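Local coordinates for BDI-0842-like domain-containing protein (PDB 4JM1) that is of unknown function but adopts a compact alpha/beta fold resembling the prodomain of alpha-lytic protease, at residues L25-D30 / V59-I64. Sequence-based numbering, arbitrary orientation.
Sequences LVIAID and VLIVDI
Leu25 to Ile29 and Val59 to Asp63 run as parallel neighbouring strands, their axes 4.6 Å apart and twisted by 31°, and five backbone hydrogen bonds zip them together. Each segment bonds from every second residue: Leu60 N, Val62 N and Ile64 N give to Leu25 O, Ile27 O and Ile29 O, while Ile27 N and Ile29 N give to Leu60 O and Val62 O. The N-H...O geometry is close to straight in every bond, although the donors to the oxygens of Leu25, Ile27 and Ile29 come in tilted from the carbonyl plane.

On the face that carries Leu25, Ile27, Val59 and Ile61, Leu25 and Val59 lie side by side, with Val59 CG2 4.0 Å from Leu25 CB. The other branch, CG1, stands anti to its own nitrogen (chi1 162°) and meets Ile27 CD1 at 4.0 Å, so the two methyls of one valine serve two partners. Replacing Val59 with an alanine would probably open gaps beside Ile27 CD1 and Leu25 CB and thin the packing against Leu45 of helix 38-50. Further along, Ile61 CG2 lies 3.7 Å from Ile29 CG1. Phe44, Leu40 and Ala41 of helix 38-50 cover Ile27, Ile29 and Ile61 here.

The other face carries Val26, Ala28, Leu60 and Val62; Val26 and Val62 cross at about a right angle with Val26 CG1 3.8 Å from Val62 CG2, and that same CG2 packs against Ala28 CB at 3.7 Å. Ile64 CD1 then reaches Ala28 CB at 3.6 Å. At the C-terminal end of the strand pair, Asp30 OD1 and Asp63 OD1 both form salt bridges with Lys65, which would probably offset the like charges of the two carboxylates, 4.7 Å apart between these oxygens.

Parallel central strands connected through one helix packed on a single face identify a beta-alpha-beta crossover, here at the middle of a four-stranded mixed sheet.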
loop_
_atom_site.group_PDB
_atom_site.type_symbol
_atom_site.label_atom_id
_atom_site.label_comp_id
_atom_site.label_asym_id
_atom_site.label_seq_id
_atom_site.Cartn_x
_atom_site.Cartn_y
_atom_site.Cartn_z
ATOM N N LEU A 25 -4.179 2.838 2.050
ATOM C CA LEU A 25 -3.734 2.140 0.830
ATOM C C LEU A 25 -2.641 1.179 1.260
ATOM O O LEU A 25 -1.597 1.610 1.759
ATOM C CB LEU A 25 -3.217 3.122 -0.227
ATOM C CG LEU A 25 -2.575 2.511 -1.475
ATOM C CD1 LEU A 25 -3.498 1.535 -2.192
ATOM C CD2 LEU A 25 -2.124 3.652 -2.412
ATOM N N VAL A 26 -2.916 -0.107 1.089
ATOM C CA VAL A 26 -2.010 -1.182 1.468
ATOM C C VAL A 26 -1.330 -1.727 0.211
ATOM O O VAL A 26 -2.016 -2.059 -0.781
ATOM C CB VAL A 26 -2.727 -2.313 2.196
ATOM C CG1 VAL A 26 -1.734 -3.428 2.569
ATOM C CG2 VAL A 26 -3.463 -1.786 3.450
ATOM N N ILE A 27 0.002 -1.733 0.247
ATOM C CA ILE A 27 0.823 -2.128 -0.877
ATOM C C ILE A 27 1.731 -3.283 -0.461
ATOM O O ILE A 27 2.505 -3.153 0.490
ATOM C CB ILE A 27 1.614 -0.924 -1.418
ATOM C CG1 ILE A 27 0.611 0.181 -1.879
ATOM C CG2 ILE A 27 2.529 -1.347 -2.553
ATOM C CD1 ILE A 27 1.203 1.496 -2.297
ATOM N N ALA A 28 1.631 -4.389 -1.206
ATOM C CA ALA A 28 2.387 -5.610 -0.921
ATOM C C ALA A 28 3.567 -5.703 -1.891
ATOM O O ALA A 28 3.381 -5.656 -3.109
ATOM C CB ALA A 28 1.490 -6.842 -1.040
ATOM N N ILE A 29 4.763 -5.852 -1.326
ATOM C CA ILE A 29 6.013 -5.964 -2.067
ATOM C C ILE A 29 6.743 -7.272 -1.723
ATOM O O ILE A 29 6.453 -7.937 -0.708
ATOM C CB ILE A 29 6.966 -4.749 -1.781
ATOM C CG1 ILE A 29 7.366 -4.707 -0.298
ATOM C CG2 ILE A 29 6.304 -3.445 -2.214
ATOM C CD1 ILE A 29 8.581 -3.840 -0.034
ATOM N N ASP A 30 7.672 -7.662 -2.605
ATOM C CA ASP A 30 8.510 -8.822 -2.334
ATOM C C ASP A 30 9.680 -8.406 -1.425
ATOM O O ASP A 30 10.806 -8.182 -1.877
ATOM C CB ASP A 30 9.005 -9.441 -3.644
ATOM C CG ASP A 30 9.660 -10.795 -3.441
ATOM O OD1 ASP A 30 9.498 -11.418 -2.360
ATOM O OD2 ASP A 30 10.346 -11.235 -4.393
ATOM N N VAL A 59 -0.365 5.223 3.636
ATOM C CA VAL A 59 0.057 4.001 2.954
ATOM C C VAL A 59 0.698 3.070 3.972
ATOM O O VAL A 59 1.485 3.516 4.841
ATOM C CB VAL A 59 1.043 4.311 1.820
ATOM C CG1 VAL A 59 1.852 3.055 1.373
ATOM C CG2 VAL A 59 0.264 4.942 0.661
ATOM N N LEU A 60 0.365 1.784 3.834
ATOM C CA LEU A 60 0.937 0.710 4.622
ATOM C C LEU A 60 1.634 -0.233 3.657
ATOM O O LEU A 60 1.033 -0.633 2.654
ATOM C CB LEU A 60 -0.130 -0.043 5.448
ATOM C CG LEU A 60 -1.019 0.873 6.285
ATOM C CD1 LEU A 60 -2.191 0.040 6.844
ATOM C CD2 LEU A 60 -0.227 1.609 7.385
ATOM N N ILE A 61 2.876 -0.610 3.973
ATOM C CA ILE A 61 3.601 -1.624 3.222
ATOM C C ILE A 61 3.536 -2.950 3.960
ATOM O O ILE A 61 3.721 -2.994 5.169
ATOM C CB ILE A 61 5.080 -1.237 2.978
ATOM C CG1 ILE A 61 5.185 0.198 2.406
ATOM C CG2 ILE A 61 5.786 -2.307 2.078
ATOM C CD1 ILE A 61 4.626 0.430 1.005
ATOM N N VAL A 62 3.206 -4.005 3.220
ATOM C CA VAL A 62 3.233 -5.355 3.730
ATOM C C VAL A 62 4.049 -6.255 2.777
ATOM O O VAL A 62 4.351 -5.876 1.637
ATOM C CB VAL A 62 1.765 -5.928 3.876
ATOM C CG1 VAL A 62 0.933 -5.101 4.896
ATOM C CG2 VAL A 62 1.049 -6.078 2.537
ATOM N N ASP A 63 4.457 -7.423 3.295
ATOM C CA ASP A 63 5.193 -8.412 2.490
ATOM C C ASP A 63 4.175 -9.287 1.778
ATOM O O ASP A 63 3.344 -9.922 2.426
ATOM C CB ASP A 63 6.111 -9.226 3.398
ATOM C CG ASP A 63 7.071 -10.149 2.640
ATOM O OD1 ASP A 63 6.884 -10.420 1.429
ATOM O OD2 ASP A 63 8.047 -10.588 3.287
ATOM N N ILE A 64 4.268 -9.339 0.444
ATOM C CA ILE A 64 3.423 -10.224 -0.363
ATOM C C ILE A 64 3.472 -11.700 0.105
ATOM O O ILE A 64 2.497 -12.443 -0.044
ATOM C CB ILE A 64 3.812 -10.141 -1.869
ATOM C CG1 ILE A 64 2.742 -10.767 -2.779
ATOM C CG2 ILE A 64 5.221 -10.786 -2.141
ATOM C CD1 ILE A 64 1.429 -9.968 -2.863
#